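Local coordinates for ganglioside-induced differentiation-associated protein 2 (Homo sapiens, PDB 4UML) that is of unsettled function but carries an N-terminal macro domain, the piece given here, a fold that in many relatives binds ADP-ribose or related nucleotides, at residues 57-62 with 206-211; 71-76 with 165-170. All coordinates share one frame; numbering follows the deposited sequence.

Contact 1 (57-62 with 206-211); sequences VVLWKG and FAVSDL
Leu59, Trp60 and Lys61 pair in parallel with Phe206, Ala207 and Val208, the two strand axes 4.7 Å apart at their closest and 21° from aligned. Four backbone hydrogen bonds join the two segments. Phe206 N gives to Val58 O at 2.8 Å, and Trp60 N gives to Phe206 O. Val208 N gives to Trp60 O, and Gly62 N closes the ladder on Val208 O at 3.0 Å, just past the end of strand 57-61. Leu59 lies on the same face of the sheet as Phe206 and Val208. Its CD1 meets Val208 CG2 at 3.8 Å, the two side chains crossing at about a right angle, and also touches Phe206 O. Leu59 reaches on to Tyr216 and Leu220 of helix 210-223. Val57 CG1, swung anti to the backbone N (chi1 170°), comes to the edge of the Phe206 ring, 4.0 Å from Phe206 CE2. Leu187 and Val190 of helix 179-197 also touch Phe206. On the other face, Ala207 CB meets the edge of the Trp60 indole, 4.0 Å from CE3. Gly62 CA lies over one face of that indole, toward its rim. At the exposed end, the Lys61 chain bends at chi3 and chi4. Asp210 OD1 lies alongside this bent end, nearest Lys61 CE at 3.1 Å, with Lys61 NZ at 3.4 Å in a rather long salt bridge. Ser209 sits at the N-cap of helix 210-223, and its OG bonds to Glu212. The arrangement is an outer parallel strand pair of the macro-domain alpha/beta/alpha sandwich, with strand 57-61 at the sheet margin.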
loop_
_atom_site.group_PDB
_atom_site.type_symbol
_atom_site.label_atom_id
_atom_site.label_comp_id
_atom_site.label_asym_id
_atom_site.label_seq_id
_atom_site.Cartn_x
_atom_site.Cartn_y
_atom_site.Cartn_z
ATOM N N VAL A 57 11.209 -0.277 5.688
ATOM C CA VAL A 57 10.718 -0.336 4.331
ATOM C C VAL A 57 11.172 -1.619 3.667
ATOM O O VAL A 57 12.345 -2.004 3.781
ATOM C CB VAL A 57 11.260 0.844 3.511
ATOM C CG1 VAL A 57 10.943 0.661 2.035
ATOM C CG2 VAL A 57 10.662 2.121 4.033
ATOM N N VAL A 58 10.241 -2.267 2.973
ATOM C CA VAL A 58 10.495 -3.465 2.230
ATOM C C VAL A 58 9.910 -3.342 0.809
ATOM O O VAL A 58 8.734 -2.987 0.626
ATOM C CB VAL A 58 9.840 -4.682 2.927
ATOM C CG1 VAL A 58 10.094 -5.942 2.141
ATOM C CG2 VAL A 58 10.284 -4.809 4.385
ATOM N N LEU A 59 10.725 -3.648 -0.200
ATOM C CA LEU A 59 10.235 -3.806 -1.559
ATOM C C LEU A 59 10.170 -5.283 -1.913
ATOM O O LEU A 59 11.171 -5.992 -1.823
ATOM C CB LEU A 59 11.148 -3.095 -2.546
ATOM C CG LEU A 59 10.774 -3.222 -4.031
ATOM C CD1 LEU A 59 9.439 -2.590 -4.329
ATOM C CD2 LEU A 59 11.827 -2.562 -4.915
ATOM N N TRP A 60 9.001 -5.752 -2.339
ATOM C CA TRP A 60 8.816 -7.172 -2.556
ATOM C C TRP A 60 8.028 -7.382 -3.797
ATOM O O TRP A 60 6.895 -6.880 -3.908
ATOM C CB TRP A 60 8.061 -7.790 -1.391
ATOM C CG TRP A 60 7.739 -9.210 -1.571
ATOM C CD1 TRP A 60 8.648 -10.252 -1.647
ATOM C CD2 TRP A 60 6.440 -9.800 -1.666
ATOM N NE1 TRP A 60 7.974 -11.443 -1.802
ATOM C CE2 TRP A 60 6.622 -11.196 -1.794
ATOM C CE3 TRP A 60 5.134 -9.288 -1.647
ATOM C CZ2 TRP A 60 5.552 -12.076 -1.929
ATOM C CZ3 TRP A 60 4.076 -10.151 -1.760
ATOM C CH2 TRP A 60 4.283 -11.540 -1.887
ATOM N N LYS A 61 8.594 -8.129 -4.743
ATOM C CA LYS A 61 7.830 -8.494 -5.923
ATOM C C LYS A 61 6.977 -9.716 -5.632
ATOM O O LYS A 61 7.497 -10.807 -5.456
ATOM C CB LYS A 61 8.740 -8.754 -7.137
ATOM C CG LYS A 61 7.930 -9.075 -8.391
ATOM C CD LYS A 61 8.695 -8.738 -9.658
ATOM C CE LYS A 61 9.821 -9.728 -9.912
ATOM N NZ LYS A 61 9.263 -11.084 -10.178
ATOM N N GLY A 62 5.663 -9.539 -5.553
ATOM C CA GLY A 62 4.759 -10.651 -5.230
ATOM C C GLY A 62 3.335 -10.181 -5.044
ATOM O O GLY A 62 3.062 -8.978 -5.124
ATOM N N PHE A 206 5.998 -2.570 0.203
ATOM C CA PHE A 206 5.509 -2.233 -1.122
ATOM C C PHE A 206 5.552 -3.491 -1.979
ATOM O O PHE A 206 6.629 -3.879 -2.431
ATOM C CB PHE A 206 6.365 -1.136 -1.728
ATOM C CG PHE A 206 6.331 0.172 -0.972
ATOM C CD1 PHE A 206 5.243 1.031 -1.082
ATOM C CD2 PHE A 206 7.418 0.585 -0.222
ATOM C CE1 PHE A 206 5.211 2.242 -0.413
ATOM C CE2 PHE A 206 7.403 1.814 0.449
ATOM C CZ PHE A 206 6.296 2.645 0.364
ATOM N N ALA A 207 4.395 -4.143 -2.121
ATOM C CA ALA A 207 4.204 -5.286 -3.000
ATOM C C ALA A 207 4.027 -4.820 -4.436
ATOM O O ALA A 207 3.100 -4.043 -4.740
ATOM C CB ALA A 207 2.983 -6.078 -2.584
ATOM N N VAL A 208 4.902 -5.288 -5.320
ATOM C CA VAL A 208 4.901 -4.851 -6.718
ATOM C C VAL A 208 4.848 -6.037 -7.685
ATOM O O VAL A 208 5.128 -7.153 -7.308
ATOM C CB VAL A 208 6.109 -3.963 -7.043
ATOM C CG1 VAL A 208 6.058 -2.688 -6.209
ATOM C CG2 VAL A 208 7.444 -4.678 -6.866
ATOM N N SER A 209 4.444 -5.786 -8.923
ATOM C CA SER A 209 4.578 -6.784 -9.991
ATOM C C SER A 209 5.706 -6.342 -10.896
ATOM O O SER A 209 6.345 -5.323 -10.648
ATOM C CB SER A 209 3.287 -6.918 -10.793
ATOM O OG SER A 209 3.052 -5.738 -11.547
ATOM N N ASP A 210 5.966 -7.112 -11.950
ATOM C CA ASP A 210 7.049 -6.775 -12.888
ATOM C C ASP A 210 6.808 -5.432 -13.547
ATOM O O ASP A 210 7.747 -4.699 -13.843
ATOM C CB ASP A 210 7.216 -7.872 -13.950
ATOM C CG ASP A 210 7.834 -9.140 -13.378
ATOM O OD1 ASP A 210 8.976 -9.069 -12.868
ATOM O OD2 ASP A 210 7.176 -10.201 -13.425
ATOM N N LEU A 211 5.543 -5.099 -13.748
ATOM C CA LEU A 211 5.175 -3.807 -14.289
ATOM C C LEU A 211 5.825 -2.646 -13.501
ATOM O O LEU A 211 6.383 -1.722 -14.109
ATOM C CB LEU A 211 3.644 -3.693 -14.328
ATOM C CG LEU A 211 2.997 -2.417 -14.886
ATOM C CD1 LEU A 211 3.404 -2.129 -16.328
ATOM C CD2 LEU A 211 1.480 -2.517 -14.786
#

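Contact 2 (71-76 with 165-170); sequences AIVNTS and VGFCVI
Thr75 OG1 donates to Ile170 O at 2.6 Å, and this side-chain bond joins the segments after their backbone pairing has ended. The hydroxyl lies in the carbonyl plane, on a lone pair of the oxygen. Its place follows from chi1 (-166°), which sets OG1 anti to the backbone N. Thr75 CG2 and CB both pack on Cys168 SG, CB at 3.9 Å. A valine here has no hydroxyl to give Ile170 O, and the loop after strand 164-167 would probably be held less firmly to strand 71-75. Nearer the start of the segments the pairing is parallel. Gly166 N gives to Ala71 O at 2.8 Å, and Val73 N to Gly166 O in a more bent bond (136° at the hydrogen). Gly166 lies close beside Ile72, with little space toward Ile72 CG2. Val73 fills the middle of the contact. Its CG2 touches Val165 CG1 at 4.0 Å and Phe167 CD1, while CG1 faces Cys168 SG and Ile170 CG1. Val165 CG1 also lies over one face of the Phe167 ring, toward the rim. Helix 139-159 covers the face with Val73, Val165 and Phe167 through Val153, Leu154 and Ala157. Helix 85-94 lies against Ile72, Asn74 and Cys168. Strand 125-129 pairs with the other edge of strand 71-75.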
loop_
_atom_site.group_PDB
_atom_site.type_symbol
_atom_site.label_atom_id
_atom_site.label_comp_id
_atom_site.label_asym_id
_atom_site.label_seq_id
_atom_site.Cartn_x
_atom_site.Cartn_y
_atom_site.Cartn_z
ATOM N N ALA A 71 -2.292 -5.516 8.188
ATOM C CA ALA A 71 -3.232 -5.187 7.136
ATOM C C ALA A 71 -2.565 -5.220 5.762
ATOM O O ALA A 71 -1.392 -4.844 5.594
ATOM C CB ALA A 71 -3.833 -3.809 7.369
ATOM N N ILE A 72 -3.315 -5.692 4.787
ATOM C CA ILE A 72 -2.979 -5.505 3.390
ATOM C C ILE A 72 -4.004 -4.557 2.784
ATOM O O ILE A 72 -5.124 -4.385 3.305
ATOM C CB ILE A 72 -2.842 -6.819 2.593
ATOM C CG1 ILE A 72 -4.169 -7.593 2.558
ATOM C CG2 ILE A 72 -1.722 -7.674 3.133
ATOM C CD1 ILE A 72 -4.354 -8.263 1.243
ATOM N N VAL A 73 -3.590 -3.919 1.703
ATOM C CA VAL A 73 -4.359 -2.886 1.058
ATOM C C VAL A 73 -4.952 -3.367 -0.283
ATOM O O VAL A 73 -4.263 -3.913 -1.121
ATOM C CB VAL A 73 -3.489 -1.659 0.807
ATOM C CG1 VAL A 73 -4.291 -0.577 0.087
ATOM C CG2 VAL A 73 -2.894 -1.115 2.103
ATOM N N ASN A 74 -6.254 -3.182 -0.414
ATOM C CA ASN A 74 -7.010 -3.458 -1.605
ATOM C C ASN A 74 -7.298 -2.112 -2.255
ATOM O O ASN A 74 -7.495 -1.103 -1.569
ATOM C CB ASN A 74 -8.308 -4.176 -1.264
ATOM C CG ASN A 74 -9.149 -4.480 -2.520
ATOM O OD1 ASN A 74 -8.610 -4.809 -3.548
ATOM N ND2 ASN A 74 -10.452 -4.298 -2.430
ATOM N N THR A 75 -7.182 -2.079 -3.571
ATOM C CA THR A 75 -7.492 -0.891 -4.352
ATOM C C THR A 75 -8.706 -1.190 -5.220
ATOM O O THR A 75 -8.781 -2.276 -5.831
ATOM C CB THR A 75 -6.278 -0.370 -5.131
ATOM O OG1 THR A 75 -6.556 0.944 -5.607
ATOM C CG2 THR A 75 -5.861 -1.281 -6.298
ATOM N N SER A 76 -9.658 -0.251 -5.259
ATOM C CA SER A 76 -10.988 -0.569 -5.799
ATOM C C SER A 76 -11.681 0.625 -6.459
ATOM O O SER A 76 -11.032 1.617 -6.801
ATOM C CB SER A 76 -11.827 -1.160 -4.681
ATOM O OG SER A 76 -12.923 -1.908 -5.160
ATOM N N VAL A 165 2.049 -3.004 7.448
ATOM C CA VAL A 165 1.098 -2.729 6.364
ATOM C C VAL A 165 1.726 -3.180 5.031
ATOM O O VAL A 165 2.875 -2.849 4.726
ATOM C CB VAL A 165 0.660 -1.256 6.300
ATOM C CG1 VAL A 165 -0.357 -1.010 5.177
ATOM C CG2 VAL A 165 0.039 -0.820 7.625
ATOM N N GLY A 166 0.999 -4.028 4.317
ATOM C CA GLY A 166 1.326 -4.415 2.959
ATOM C C GLY A 166 0.582 -3.574 1.949
ATOM O O GLY A 166 -0.604 -3.741 1.757
ATOM N N PHE A 167 1.274 -2.647 1.321
ATOM C CA PHE A 167 0.696 -1.874 0.236
ATOM C C PHE A 167 0.715 -2.619 -1.080
ATOM O O PHE A 167 1.718 -3.203 -1.446
ATOM C CB PHE A 167 1.441 -0.556 0.005
ATOM C CG PHE A 167 1.100 0.516 0.984
ATOM C CD1 PHE A 167 -0.013 1.331 0.788
ATOM C CD2 PHE A 167 1.906 0.729 2.084
ATOM C CE1 PHE A 167 -0.326 2.325 1.689
ATOM C CE2 PHE A 167 1.598 1.722 2.974
ATOM C CZ PHE A 167 0.481 2.505 2.793
ATOM N N CYS A 168 -0.405 -2.559 -1.792
ATOM C CA CYS A 168 -0.422 -2.820 -3.226
ATOM C C CYS A 168 -0.036 -1.503 -3.874
ATOM O O CYS A 168 0.046 -0.441 -3.215
ATOM C CB CYS A 168 -1.798 -3.279 -3.703
ATOM S SG CYS A 168 -3.103 -2.023 -3.480
ATOM N N VAL A 169 0.199 -1.551 -5.171
ATOM C CA VAL A 169 0.332 -0.329 -5.931
ATOM C C VAL A 169 -1.078 0.233 -6.021
ATOM O O VAL A 169 -1.944 -0.385 -6.653
ATOM C CB VAL A 169 0.960 -0.640 -7.307
ATOM C CG1 VAL A 169 1.012 0.621 -8.163
ATOM C CG2 VAL A 169 2.379 -1.193 -7.111
ATOM N N ILE A 170 -1.361 1.347 -5.320
ATOM C CA ILE A 170 -2.747 1.801 -5.204
ATOM C C ILE A 170 -3.329 2.288 -6.553
ATOM O O ILE A 170 -4.526 2.177 -6.781
ATOM C CB ILE A 170 -2.919 2.880 -4.067
ATOM C CG1 ILE A 170 -2.721 2.175 -2.704
ATOM C CG2 ILE A 170 -4.285 3.561 -4.108
ATOM C CD1 ILE A 170 -2.713 3.081 -1.491
#

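How the contacts relate
Both contacts are parallel strand pairs of one six-stranded sheet. Strands 203-208 and 164-167 are neighbours in it, so the pairs follow one another across the sheet. The join is direct: Ala207 N lies 2.9 Å from Phe167 O, a probable hydrogen bond, and Val208 CG1 packs on Val169 CG2. Contact 2 is central and wholly buried. Contact 1 includes an outermost strand and is only partly buried. Their chemistry follows: contact 1 ends in a charged pair at the surface, contact 2 in a buried hydroxyl-to-carbonyl bond. Contact 1 has the longer backbone ladder. Along the chain, contact 2 is nested inside the loop that contact 1 closes.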